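Long-range contacts in putative bacterial transcription regulation protein (Staphylococcus aureus, PDB 3LUR), which is of unconfirmed function but probably acts in transcription regulation as a small-ligand-sensing effector-binding domain of the integron-associated family: residues 2-7 with 98-103; 9-14 with 92-97; 56-61 with 72-77; 104-109 with 141-146; 135-140 with 151-156. All coordinates share one frame; numbering follows the deposited sequence.

Contact 1: 2-7 with 98-103; sequences MEYQLQ and MVFEAQ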
# COMPACT_ATOMS: atom_id res chain seq x y z
N MSE A 2 4.13 -5.36 17.84
CA MSE A 2 3.60 -4.27 17.01
C MSE A 2 4.51 -3.04 17.03
O MSE A 2 4.03 -1.91 16.96
CB MSE A 2 2.19 -3.88 17.48
CG MSE A 2 1.20 -5.01 17.47
SE MSE A 2 1.23 -5.99 15.79
CE MSE A 2 0.67 -4.66 14.58
N GLU A 3 5.81 -3.26 17.12
CA GLU A 3 6.75 -2.16 17.10
C GLU A 3 6.70 -1.46 15.73
O GLU A 3 6.52 -2.10 14.66
CB GLU A 3 8.19 -2.60 17.48
CG GLU A 3 8.79 -3.73 16.66
CD GLU A 3 8.28 -5.14 17.06
OE1 GLU A 3 7.71 -5.31 18.14
OE2 GLU A 3 8.47 -6.09 16.26
N TYR A 4 6.82 -0.14 15.77
CA TYR A 4 6.79 0.66 14.58
C TYR A 4 7.80 1.79 14.64
O TYR A 4 8.31 2.12 15.70
CB TYR A 4 5.38 1.23 14.37
CG TYR A 4 4.93 2.15 15.48
CD1 TYR A 4 5.20 3.50 15.43
CD2 TYR A 4 4.26 1.67 16.60
CE1 TYR A 4 4.79 4.37 16.45
CE2 TYR A 4 3.85 2.53 17.62
CZ TYR A 4 4.13 3.86 17.54
OH TYR A 4 3.74 4.73 18.54
N GLN A 5 8.10 2.35 13.48
CA GLN A 5 8.93 3.53 13.39
C GLN A 5 8.08 4.65 12.84
O GLN A 5 7.24 4.44 11.95
CB GLN A 5 10.12 3.31 12.45
CG GLN A 5 11.05 2.18 12.85
CD GLN A 5 11.88 2.50 14.09
OE1 GLN A 5 12.04 3.67 14.49
NE2 GLN A 5 12.44 1.44 14.69
N LEU A 6 8.25 5.84 13.39
CA LEU A 6 7.55 7.01 12.88
C LEU A 6 8.32 7.52 11.68
O LEU A 6 9.56 7.64 11.71
CB LEU A 6 7.43 8.10 13.95
CG LEU A 6 6.58 7.74 15.15
CD1 LEU A 6 6.71 8.80 16.26
CD2 LEU A 6 5.12 7.58 14.68
N GLN A 7 7.61 7.80 10.61
CA GLN A 7 8.20 8.35 9.41
C GLN A 7 7.25 9.42 8.92
O GLN A 7 6.10 9.49 9.36
CB GLN A 7 8.37 7.28 8.33
CG GLN A 7 9.28 6.12 8.68
CD GLN A 7 10.73 6.54 8.90
OE1 GLN A 7 11.11 7.68 8.62
NE2 GLN A 7 11.55 5.62 9.42
N MSE A 98 2.93 5.57 11.04
CA MSE A 98 3.52 4.51 11.82
C MSE A 98 3.86 3.46 10.78
O MSE A 98 3.00 3.10 9.96
CB MSE A 98 2.56 3.96 12.86
CG MSE A 98 2.16 4.95 13.90
SE MSE A 98 0.83 4.11 15.09
CE MSE A 98 -0.59 3.89 13.78
N VAL A 99 5.10 3.01 10.76
CA VAL A 99 5.55 2.03 9.79
C VAL A 99 5.90 0.71 10.46
O VAL A 99 6.79 0.66 11.32
CB VAL A 99 6.75 2.53 9.00
CG1 VAL A 99 7.15 1.47 7.90
CG2 VAL A 99 6.43 3.86 8.37
N PHE A 100 5.12 -0.31 10.14
CA PHE A 100 5.27 -1.64 10.72
C PHE A 100 5.93 -2.53 9.70
O PHE A 100 6.03 -2.16 8.53
CB PHE A 100 3.90 -2.24 11.06
CG PHE A 100 3.10 -1.40 11.99
CD1 PHE A 100 2.35 -0.36 11.51
CD2 PHE A 100 3.06 -1.68 13.35
CE1 PHE A 100 1.59 0.44 12.37
CE2 PHE A 100 2.31 -0.90 14.22
CZ PHE A 100 1.57 0.15 13.74
N GLU A 101 6.42 -3.68 10.14
CA GLU A 101 7.01 -4.68 9.25
C GLU A 101 6.26 -6.00 9.38
O GLU A 101 5.94 -6.46 10.49
CB GLU A 101 8.49 -4.90 9.55
CG GLU A 101 9.38 -3.76 9.07
CD GLU A 101 10.87 -4.04 9.22
OE1 GLU A 101 11.24 -4.99 9.96
OE2 GLU A 101 11.68 -3.33 8.58
N ALA A 102 5.92 -6.56 8.23
CA ALA A 102 5.36 -7.89 8.15
C ALA A 102 6.47 -8.75 7.61
O ALA A 102 7.07 -8.42 6.61
CB ALA A 102 4.18 -7.92 7.20
N GLN A 103 6.79 -9.81 8.31
CA GLN A 103 7.81 -10.71 7.82
C GLN A 103 7.18 -12.04 7.45
O GLN A 103 6.60 -12.74 8.28
CB GLN A 103 8.94 -10.91 8.84
CG GLN A 103 10.09 -11.69 8.22
CD GLN A 103 11.33 -11.73 9.05
OE1 GLN A 103 11.27 -11.90 10.26
NE2 GLN A 103 12.51 -11.66 8.38
O HOH W 1 6.10 -4.20 13.09
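Tyr-4 crosses Met-98 obliquely and runs beside Phe-100, on the face of the sheet turned to helix 108-124. Its CB stands 3.7 Å from Phe-100 CE2 and over the face of that ring, a CH-pi contact. From there CG and CD1 pass along Met-98 CB, CD1 and CE1 meet Met-98 CG, and CZ lies 4.1 Å from Met-98 SE. With CG set between the backbone N and the carbonyl carbon (chi1 62°), the Tyr-4 ring lies flat against the selenomethionine: SE sits 4.1 Å from the ring centroid, over its centre, a Met-aromatic contact. The Tyr-4 and Phe-100 rings meet obliquely, their planes 49° apart. Phe-100 also receives Met-2, whose carbonyl O lies 3.4 Å from CE2 at the ring edge, while the bent Met-2 chain brings CE to CD2. On the other face, Gln-7 CG rests on Val-99 CG2. The backbones pair antiparallel at Gln-5 and Val-99, with Gln-5 N to Val-99 O at 3.0 Å and Val-99 N to Gln-5 O at 2.8 Å. Toward the N-terminus, beyond Tyr-4, a water joins the segments, donating to Glu-3 O and accepting from Glu-101 N. Few direct polar bonds hold the N-terminal segment, which is probably kept in place in good part by dispersion among rings, selenomethionine side chains and methylene groups.

Contact 2: 9-14 with 92-97; sequences LASLTL and LASSKY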
# COMPACT_ATOMS: atom_id res chain seq x y z
N LEU A 9 6.10 11.64 5.22
CA LEU A 9 6.24 11.83 3.79
C LEU A 9 5.65 13.18 3.34
O LEU A 9 4.64 13.65 3.87
CB LEU A 9 5.51 10.72 3.04
CG LEU A 9 5.96 9.27 3.21
CD1 LEU A 9 5.02 8.42 2.37
CD2 LEU A 9 7.42 9.09 2.79
N ALA A 10 6.31 13.79 2.36
CA ALA A 10 5.77 14.93 1.65
C ALA A 10 4.64 14.38 0.77
O ALA A 10 4.43 13.16 0.71
CB ALA A 10 6.82 15.54 0.78
N SER A 11 3.92 15.25 0.09
CA SER A 11 2.87 14.76 -0.78
C SER A 11 3.55 14.07 -1.94
O SER A 11 4.56 14.54 -2.46
CB SER A 11 1.96 15.88 -1.27
OG SER A 11 1.24 16.43 -0.18
N LEU A 12 3.00 12.95 -2.36
CA LEU A 12 3.62 12.19 -3.44
C LEU A 12 2.64 11.96 -4.57
O LEU A 12 1.44 11.96 -4.36
CB LEU A 12 4.10 10.85 -2.91
CG LEU A 12 5.19 10.89 -1.83
CD1 LEU A 12 5.40 9.51 -1.30
CD2 LEU A 12 6.50 11.49 -2.33
N THR A 13 3.18 11.82 -5.77
CA THR A 13 2.37 11.49 -6.92
C THR A 13 2.48 9.98 -7.12
O THR A 13 3.58 9.44 -7.29
CB THR A 13 2.85 12.20 -8.17
OG1 THR A 13 2.65 13.60 -8.01
CG2 THR A 13 2.07 11.73 -9.37
N LEU A 14 1.34 9.29 -7.07
CA LEU A 14 1.32 7.83 -7.25
C LEU A 14 0.70 7.50 -8.60
O LEU A 14 -0.33 8.07 -8.97
CB LEU A 14 0.55 7.18 -6.12
CG LEU A 14 1.08 7.43 -4.73
CD1 LEU A 14 0.30 6.60 -3.72
CD2 LEU A 14 2.57 7.07 -4.62
N LEU A 92 -1.00 11.46 -3.04
CA LEU A 92 -1.11 10.96 -1.70
C LEU A 92 -0.62 12.12 -0.84
O LEU A 92 0.57 12.45 -0.86
CB LEU A 92 -0.26 9.72 -1.51
CG LEU A 92 -0.22 9.14 -0.10
CD1 LEU A 92 -1.59 8.54 0.23
CD2 LEU A 92 0.86 8.11 0.03
N ALA A 93 -1.53 12.73 -0.09
CA ALA A 93 -1.23 13.91 0.70
C ALA A 93 -0.24 13.62 1.79
O ALA A 93 -0.30 12.57 2.41
CB ALA A 93 -2.52 14.50 1.30
N SER A 94 0.60 14.61 2.11
CA SER A 94 1.63 14.46 3.13
C SER A 94 1.06 14.02 4.46
O SER A 94 -0.00 14.51 4.88
CB SER A 94 2.37 15.77 3.37
OG SER A 94 1.51 16.76 3.87
N SER A 95 1.81 13.19 5.15
CA SER A 95 1.37 12.69 6.44
C SER A 95 2.51 12.09 7.19
O SER A 95 3.55 11.70 6.60
CB SER A 95 0.30 11.60 6.24
OG SER A 95 -0.22 11.18 7.49
N LYS A 96 2.33 12.02 8.50
CA LYS A 96 3.16 11.20 9.35
C LYS A 96 2.56 9.80 9.31
O LYS A 96 1.35 9.62 9.03
CB LYS A 96 3.22 11.73 10.78
CG LYS A 96 4.02 13.02 10.96
CD LYS A 96 4.05 13.39 12.45
CE LYS A 96 4.91 14.62 12.72
NZ LYS A 96 4.84 15.04 14.14
N TYR A 97 3.40 8.81 9.58
CA TYR A 97 3.00 7.43 9.53
C TYR A 97 3.64 6.63 10.63
O TYR A 97 4.72 6.98 11.13
CB TYR A 97 3.49 6.78 8.21
CG TYR A 97 2.84 7.29 6.94
CD1 TYR A 97 3.30 8.41 6.29
CD2 TYR A 97 1.75 6.64 6.41
CE1 TYR A 97 2.67 8.88 5.13
CE2 TYR A 97 1.14 7.06 5.28
CZ TYR A 97 1.58 8.17 4.63
OH TYR A 97 0.91 8.54 3.52
O HOH W 2 2.74 11.15 0.34
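Leu-92 O is gripped from two directions: Leu-12 N gives it a hydrogen bond of 2.9 Å, and a water donates a second at 2.8 Å. The same water donates to Ala-10 O, so it bridges the two segments where their direct pairing lapses. Ser-11 CA adds a CA-H...O contact to this carbonyl. Leu-92 N returns to Leu-12 O at 2.8 Å, completing one antiparallel hydrogen-bonded pair; Leu-9 and Ser-95 form the other, with Leu-9 N reaching Ser-95 O in an almost straight bond (174°). Between these pairs both strands are interrupted, and this break falls within the long strands 5-21 and 88-103, whose pairing closes the antiparallel barrel. A side chain helps span it: Ser-11 OG, beside its own backbone N at chi1 -66°, accepts from Ser-94 N at 3.0 Å, while Ser-94 CB packs against Leu-9 O. The apolar groups lie toward the barrel interior. Leu-9 crosses Tyr-97 at about a right angle, its CD1 3.7 Å from CE1, and Tyr-97 in turn meets Trp-153 edge-to-face. Leu-14 CD1 reaches Leu-92 CB at 3.9 Å, and Pro-133 touches Leu-92 from a loop. Ser-95 OG donates to Lys-96 O and is also hydrogen-bonded to Lys-130 NZ.

Contact 3: 56-61 with 72-77; sequences AGILGL and YMIAVT. With EDO (1,2-ethanediol), chain I.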
# COMPACT_ATOMS: atom_id res chain seq x y z
N ALA A 56 11.00 3.43 -1.95
CA ALA A 56 11.81 2.34 -2.51
C ALA A 56 11.03 1.04 -2.55
O ALA A 56 11.14 0.19 -1.67
CB ALA A 56 13.11 2.15 -1.70
N GLY A 57 10.23 0.88 -3.57
CA GLY A 57 9.49 -0.32 -3.75
C GLY A 57 8.23 -0.01 -4.50
O GLY A 57 8.07 1.09 -5.06
N ILE A 58 7.38 -0.99 -4.59
CA ILE A 58 6.11 -0.82 -5.26
C ILE A 58 5.05 -0.89 -4.16
O ILE A 58 5.19 -1.65 -3.16
CB ILE A 58 5.93 -1.84 -6.41
CG1 ILE A 58 4.62 -1.58 -7.16
CG2 ILE A 58 6.03 -3.28 -5.89
CD1 ILE A 58 4.54 -2.24 -8.51
N LEU A 59 4.03 -0.07 -4.32
CA LEU A 59 2.98 0.05 -3.33
C LEU A 59 1.72 -0.71 -3.65
O LEU A 59 1.28 -0.80 -4.82
CB LEU A 59 2.57 1.52 -3.15
CG LEU A 59 3.48 2.58 -2.51
CD1 LEU A 59 4.62 3.07 -3.39
CD2 LEU A 59 2.63 3.82 -2.12
N GLY A 60 1.13 -1.22 -2.56
CA GLY A 60 -0.20 -1.73 -2.53
C GLY A 60 -0.93 -0.72 -1.65
O GLY A 60 -0.86 -0.79 -0.42
N LEU A 61 -1.58 0.23 -2.29
CA LEU A 61 -2.26 1.32 -1.57
C LEU A 61 -3.71 0.98 -1.30
O LEU A 61 -4.51 0.77 -2.23
CB LEU A 61 -2.17 2.64 -2.37
CG LEU A 61 -2.72 3.92 -1.72
CD1 LEU A 61 -1.78 4.49 -0.66
CD2 LEU A 61 -3.01 4.96 -2.78
N TYR A 72 -7.93 -0.85 -3.82
CA TYR A 72 -6.55 -1.18 -3.70
C TYR A 72 -5.89 -0.69 -4.97
O TYR A 72 -6.36 -1.01 -6.06
CB TYR A 72 -6.39 -2.66 -3.63
CG TYR A 72 -5.04 -3.16 -3.28
CD1 TYR A 72 -4.63 -3.20 -1.96
CD2 TYR A 72 -4.18 -3.66 -4.25
CE1 TYR A 72 -3.40 -3.71 -1.60
CE2 TYR A 72 -2.94 -4.17 -3.91
CZ TYR A 72 -2.56 -4.21 -2.57
OH TYR A 72 -1.36 -4.74 -2.17
N MSE A 73 -4.83 0.08 -4.83
CA MSE A 73 -4.12 0.56 -5.98
C MSE A 73 -2.69 0.06 -5.98
O MSE A 73 -1.92 0.25 -5.02
CB MSE A 73 -4.17 2.10 -6.04
CG MSE A 73 -3.46 2.70 -7.23
SE MSE A 73 -3.45 4.65 -6.97
CE MSE A 73 -2.55 5.16 -8.57
N ILE A 74 -2.32 -0.61 -7.06
CA ILE A 74 -0.93 -1.03 -7.25
C ILE A 74 -0.28 0.18 -7.91
O ILE A 74 -0.76 0.65 -8.94
CB ILE A 74 -0.87 -2.27 -8.13
CG1 ILE A 74 -1.45 -3.44 -7.33
CG2 ILE A 74 0.58 -2.56 -8.61
CD1 ILE A 74 -1.61 -4.74 -8.13
N ALA A 75 0.78 0.69 -7.31
CA ALA A 75 1.32 1.95 -7.77
C ALA A 75 2.77 2.15 -7.38
O ALA A 75 3.31 1.51 -6.46
CB ALA A 75 0.50 3.08 -7.15
N VAL A 76 3.38 3.10 -8.07
CA VAL A 76 4.74 3.53 -7.75
C VAL A 76 4.73 5.04 -7.61
O VAL A 76 3.88 5.73 -8.16
CB VAL A 76 5.78 3.17 -8.85
CG1 VAL A 76 5.87 1.66 -9.02
CG2 VAL A 76 5.46 3.86 -10.20
N THR A 77 5.70 5.56 -6.85
CA THR A 77 5.87 7.00 -6.75
C THR A 77 6.52 7.43 -8.04
O THR A 77 7.54 6.84 -8.48
CB THR A 77 6.74 7.41 -5.59
OG1 THR A 77 8.00 6.75 -5.70
CG2 THR A 77 6.08 7.08 -4.28
C1 EDO I . 10.45 -1.27 1.78
O1 EDO I . 11.19 -2.38 2.26
C2 EDO I . 11.41 -0.12 1.55
O2 EDO I . 12.27 -0.42 0.47
O HOH W 3 7.37 3.81 -5.33
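Four backbone hydrogen bonds tie Leu-59 to Ala-75 and Leu-61 to Met-73, each residue both giving and receiving. The shortest is Met-73 N to Leu-61 O, 2.7 Å, and the straightest is Leu-61 N to Met-73 O, at 172°. CA-H...O contacts supplement them, from Ile-74 CA to Leu-59 O and from Tyr-72 CA to Leu-61 O. Where strand 58-64 begins, a water lies between Gly-57 O and Thr-77 N, accepting from the latter. These strands form a beta hairpin, with axes 165° apart, within the six-stranded antiparallel barrel, between strands 5-21 and 134-138. Apolar contacts lie toward helices 24-41 and 43-50: in one of two conformers modelled for Ile-58 and Val-76, Ile-58 CG1 extends away from its backbone N (chi1 -177°) to Val-76 CG1, while CD1 meets Ile-74 CG2. Ile-44 touches both isoleucines. The aromatic contact is made by Tyr-72, whose ring swings across the neighbouring strand so that OH stands 3.2 Å from Gly-60 CA; the glycine leaves the space the phenol occupies. That hydroxyl is hydrogen-bonded to Glu-136 OE1 and to Trp-35 NE1, which probably holds the ring beside the glycine. On the opposite face Leu-61 CB and Met-73 CB lie 4.2 Å apart.

Contact 4: 104-109 with 141-146; sequences GAVPKA and GDTTSE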
# COMPACT_ATOMS: atom_id res chain seq x y z
N GLY A 104 7.34 -12.41 6.19
CA GLY A 104 6.79 -13.65 5.72
C GLY A 104 6.35 -13.59 4.29
O GLY A 104 6.46 -12.56 3.64
N ALA A 105 5.86 -14.73 3.82
CA ALA A 105 5.47 -14.93 2.44
C ALA A 105 4.28 -14.09 2.06
O ALA A 105 3.31 -13.99 2.82
CB ALA A 105 5.16 -16.44 2.19
N VAL A 106 4.38 -13.43 0.90
CA VAL A 106 3.30 -12.57 0.39
C VAL A 106 2.35 -13.49 -0.39
O VAL A 106 2.82 -14.33 -1.17
CB VAL A 106 3.88 -11.45 -0.50
CG1 VAL A 106 2.81 -10.52 -0.99
CG2 VAL A 106 4.95 -10.68 0.27
N PRO A 107 1.02 -13.34 -0.22
CA PRO A 107 0.33 -12.31 0.56
C PRO A 107 -0.04 -12.66 2.00
O PRO A 107 -0.36 -11.76 2.76
CB PRO A 107 -0.97 -12.11 -0.25
CG PRO A 107 -1.30 -13.53 -0.66
CD PRO A 107 0.06 -14.12 -1.04
N LYS A 108 0.03 -13.93 2.38
CA LYS A 108 -0.50 -14.35 3.69
C LYS A 108 0.08 -13.57 4.87
O LYS A 108 -0.69 -13.11 5.73
CB LYS A 108 -0.33 -15.84 3.93
CG LYS A 108 -0.90 -16.29 5.30
CD LYS A 108 -1.19 -17.78 5.31
N ALA A 109 1.40 -13.44 4.91
CA ALA A 109 2.04 -12.77 6.04
C ALA A 109 1.63 -11.31 6.12
O ALA A 109 1.52 -10.76 7.21
CB ALA A 109 3.54 -12.91 5.96
N GLY A 141 13.04 -8.60 -3.92
CA GLY A 141 13.52 -9.73 -3.15
C GLY A 141 12.70 -10.97 -3.49
O GLY A 141 12.04 -11.02 -4.55
N ASP A 142 12.74 -11.97 -2.62
CA ASP A 142 11.97 -13.21 -2.84
C ASP A 142 10.71 -13.11 -1.97
O ASP A 142 10.73 -13.47 -0.80
CB ASP A 142 12.76 -14.43 -2.44
CG ASP A 142 11.94 -15.71 -2.48
OD1 ASP A 142 10.82 -15.69 -3.04
OD2 ASP A 142 12.41 -16.70 -1.95
N THR A 143 9.61 -12.66 -2.56
CA THR A 143 8.39 -12.46 -1.81
C THR A 143 7.71 -13.76 -1.36
O THR A 143 6.72 -13.69 -0.63
CB THR A 143 7.34 -11.61 -2.59
OG1 THR A 143 6.99 -12.29 -3.79
CG2 THR A 143 7.91 -10.20 -2.93
N THR A 144 8.22 -14.91 -1.79
CA THR A 144 7.71 -16.19 -1.33
C THR A 144 8.38 -16.64 -0.05
O THR A 144 7.99 -17.65 0.52
CB THR A 144 7.88 -17.32 -2.38
OG1 THR A 144 9.29 -17.67 -2.55
CG2 THR A 144 7.25 -16.90 -3.71
N SER A 145 9.44 -15.93 0.36
CA SER A 145 10.19 -16.31 1.56
C SER A 145 9.50 -15.98 2.87
O SER A 145 8.89 -14.91 3.02
CB SER A 145 11.55 -15.62 1.56
OG SER A 145 12.33 -15.99 2.70
N GLU A 146 9.70 -16.86 3.86
CA GLU A 146 9.15 -16.58 5.19
C GLU A 146 9.95 -15.47 5.85
O GLU A 146 9.53 -14.93 6.86
CB GLU A 146 9.11 -17.84 6.08
CG GLU A 146 7.99 -18.88 5.68
CD GLU A 146 6.53 -18.30 5.42
OE1 GLU A 146 6.13 -17.14 5.81
OE2 GLU A 146 5.76 -19.05 4.77
O HOH W 4 4.91 -14.23 -3.56
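The backbone of Gly-104 to Val-106 runs alongside a type I beta turn from Asp-142 to Ser-145 and meets it with Val-106 N, which gives Thr-143 O a 2.8 Å hydrogen bond that is practically straight (179°). Two CA-H...O contacts flank it, Gly-104 CA to Glu-146 O at 3.2 Å and Ala-105 CA to Thr-143 O. Glu-146 starts away from Ala-105 but bends back at chi2 (-47°), so that OE1 accepts from Ala-105 N at 3.1 Å. The N-H comes from above the carboxylate plane, 55° out of it, and the other oxygen, OE2, rests 3.7 Å from Ala-105 CB. Val-106 lays CG2 against Thr-143 CB at 3.8 Å, the two side chains slanting past each other. A water also joins the two residues, donating to Val-106 O and bonded to Thr-143 OG1. Within the turn, Asp-142 OD1 accepts from Thr-144 N; Thr-144 OG1 also donates to OD1, at an unusually short 2.5 Å. Having no side chain, Gly-104 can lie close to Glu-146 and Ala-109, at backbone angles that call for glycine, and Ala-105 O accepts from Ala-109 N as helix 108-124 gets under way. Tyr-148 touches both Val-106 and Thr-143. The arrangement is a loop-to-loop contact at the surface, in which an Asx turn in the connection between strands 134-138 and 149-156 meets the strand-to-helix link that follows strand 88-103.

Contact 5: 135-140 with 151-156; sequences FELYQD and EIWMPV. With EDO (1,2-ethanediol), chain E; EDO (1,2-ethanediol), chain H.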
# COMPACT_ATOMS: atom_id res chain seq x y z
N PHE A 135 -0.69 1.99 3.13
CA PHE A 135 -0.10 1.13 2.11
C PHE A 135 0.89 0.09 2.58
O PHE A 135 1.51 0.22 3.64
CB PHE A 135 0.53 2.00 0.98
CG PHE A 135 1.61 2.96 1.43
CD1 PHE A 135 1.30 4.24 1.83
CD2 PHE A 135 2.96 2.58 1.38
CE1 PHE A 135 2.29 5.13 2.20
CE2 PHE A 135 3.96 3.47 1.73
CZ PHE A 135 3.63 4.74 2.16
N GLU A 136 1.01 -0.93 1.74
CA GLU A 136 2.03 -1.95 1.85
C GLU A 136 3.11 -1.49 0.89
O GLU A 136 2.81 -1.06 -0.22
CB GLU A 136 1.45 -3.29 1.37
CG GLU A 136 0.23 -3.72 2.12
CD GLU A 136 -0.73 -4.58 1.31
OE1 GLU A 136 -0.40 -5.04 0.19
OE2 GLU A 136 -1.82 -4.80 1.81
N LEU A 137 4.36 -1.61 1.28
CA LEU A 137 5.45 -1.23 0.41
C LEU A 137 6.35 -2.44 0.23
O LEU A 137 6.89 -3.01 1.22
CB LEU A 137 6.21 -0.03 0.97
CG LEU A 137 7.39 0.51 0.15
CD1 LEU A 137 6.89 1.09 -1.21
CD2 LEU A 137 8.23 1.53 0.92
N TYR A 138 6.52 -2.82 -1.04
CA TYR A 138 7.28 -4.04 -1.43
C TYR A 138 8.61 -3.76 -2.12
O TYR A 138 8.65 -3.28 -3.24
CB TYR A 138 6.42 -4.89 -2.36
CG TYR A 138 5.13 -5.37 -1.75
CD1 TYR A 138 5.10 -6.50 -0.95
CD2 TYR A 138 3.93 -4.70 -1.96
CE1 TYR A 138 3.92 -6.94 -0.39
CE2 TYR A 138 2.77 -5.12 -1.41
CZ TYR A 138 2.77 -6.24 -0.60
OH TYR A 138 1.58 -6.65 -0.03
N GLN A 139 9.69 -4.04 -1.41
CA GLN A 139 11.03 -3.98 -1.95
C GLN A 139 11.23 -5.19 -2.83
O GLN A 139 10.42 -6.16 -2.77
CB GLN A 139 12.05 -4.03 -0.81
CG GLN A 139 11.98 -5.33 0.02
CD GLN A 139 12.96 -5.34 1.16
OE1 GLN A 139 14.14 -5.09 0.98
NE2 GLN A 139 12.47 -5.63 2.37
N ASP A 140 12.28 -5.15 -3.64
CA ASP A 140 12.61 -6.28 -4.45
C ASP A 140 13.15 -7.36 -3.50
O ASP A 140 13.68 -7.05 -2.42
CB ASP A 140 13.65 -5.92 -5.50
CG ASP A 140 13.72 -6.92 -6.62
OD1 ASP A 140 12.84 -7.81 -6.72
OD2 ASP A 140 14.62 -6.78 -7.46
N GLU A 151 6.75 -3.55 4.31
CA GLU A 151 6.43 -2.47 5.22
C GLU A 151 4.99 -2.11 5.12
O GLU A 151 4.42 -2.08 4.03
CB GLU A 151 7.28 -1.24 4.95
CG GLU A 151 8.73 -1.42 5.26
CD GLU A 151 9.54 -0.15 5.05
OE1 GLU A 151 9.07 0.79 4.38
OE2 GLU A 151 10.71 -0.14 5.51
N ILE A 152 4.39 -1.79 6.25
CA ILE A 152 3.00 -1.36 6.29
C ILE A 152 3.00 0.07 6.87
O ILE A 152 3.44 0.29 8.01
CB ILE A 152 2.11 -2.30 7.13
CG1 ILE A 152 1.88 -3.62 6.39
CG2 ILE A 152 0.74 -1.63 7.45
CD1 ILE A 152 1.22 -4.73 7.23
N TRP A 153 2.51 1.01 6.09
CA TRP A 153 2.54 2.42 6.45
C TRP A 153 1.13 2.87 6.75
O TRP A 153 0.30 2.95 5.85
CB TRP A 153 3.08 3.23 5.28
CG TRP A 153 4.51 3.05 4.98
CD1 TRP A 153 5.13 1.91 4.54
CD2 TRP A 153 5.50 4.07 4.99
NE1 TRP A 153 6.47 2.15 4.34
CE2 TRP A 153 6.72 3.48 4.59
CE3 TRP A 153 5.49 5.42 5.32
CZ2 TRP A 153 7.93 4.20 4.52
CZ3 TRP A 153 6.67 6.15 5.23
CH2 TRP A 153 7.88 5.53 4.83
N MSE A 154 0.91 3.26 8.00
CA MSE A 154 -0.40 3.68 8.47
C MSE A 154 -0.32 5.15 8.86
O MSE A 154 0.48 5.53 9.73
CB MSE A 154 -0.81 2.87 9.71
CG MSE A 154 -0.72 1.41 9.53
SE MSE A 154 -1.94 0.73 8.14
CE MSE A 154 -3.62 1.20 8.87
N PRO A 155 -1.17 5.99 8.25
CA PRO A 155 -1.13 7.43 8.51
C PRO A 155 -1.64 7.83 9.89
O PRO A 155 -2.61 7.24 10.41
CB PRO A 155 -2.01 8.00 7.42
CG PRO A 155 -2.95 6.94 7.12
CD PRO A 155 -2.22 5.66 7.27
N VAL A 156 -0.96 8.77 10.51
CA VAL A 156 -1.35 9.23 11.84
C VAL A 156 -1.30 10.73 11.88
O VAL A 156 -0.67 11.38 11.01
CB VAL A 156 -0.45 8.65 12.94
CG1 VAL A 156 -0.61 7.12 13.03
CG2 VAL A 156 1.01 8.99 12.70
C1 EDO E . 14.10 -1.81 -2.75
O1 EDO E . 14.14 -3.01 -3.55
C2 EDO E . 15.45 -1.64 -2.05
O2 EDO E . 15.69 -2.69 -1.08
C1 EDO H . 11.10 -3.79 -6.83
O1 EDO H . 9.88 -3.79 -6.07
C2 EDO H . 12.08 -2.76 -6.25
O2 EDO H . 11.65 -1.43 -6.53
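A beta hairpin of strands 134-138 and 149-156 brings Phe-135 against Trp-153 inside the barrel. Their rings form an offset stack: the phenyl and the five-membered indole ring have centroids 4.3 Å apart and planes only 16° from parallel, with Phe-135 CE2 3.3 Å from Trp-153 CG. A chi1 of 60° at Phe-135 turns its ring toward strand 149-156 and onto this partner. Trp-153 CB lies over the middle of the phenyl face, 3.6 Å from the centroid, in a CH-pi contact. The indole is held at its polar end too, NE1 donating to Glu-151 OE1 at 2.9 Å from the anti side of the carboxylate; this oxygen also touches Leu-137 CD2 at 3.6 Å. The NE1 bond probably helps to fix the rotation of the indole against the phenyl ring. Beneath the side chains, Phe-135 pairs with Trp-153 and Leu-137 with Glu-151 through four backbone hydrogen bonds, Trp-153 N to Phe-135 O measuring 2.8 Å. On the other face, Tyr-138 OH donates to Glu-136 OE1 at 2.6 Å. Strand 58-64 flanks the hairpin at one edge, with Leu-59 and Leu-61 against Phe-135, and strand 88-103 at the other; helix 108-124 covers the face of Glu-136 and Ile-152 through Val-110 and Met-114.

Contacts 3 and 5 are the buried core, two hairpins side by side whose centres lie about 9 Å apart; they share a sheet and meet through Tyr-72 and Glu-136. Contacts 1 and 2 both join strands 5-21 and 88-103 and are partly buried; waters join the segments in contacts 1 to 4. Contact 1 relies on aromatic and selenium packing, contact 2 on backbone bonds and serines. Contact 4 is the surface member, made of loops and the smallest in buried area, and it lies on the opposite side of the chain's centre from contact 2. It reaches contact 5 through Val-106 on Tyr-138.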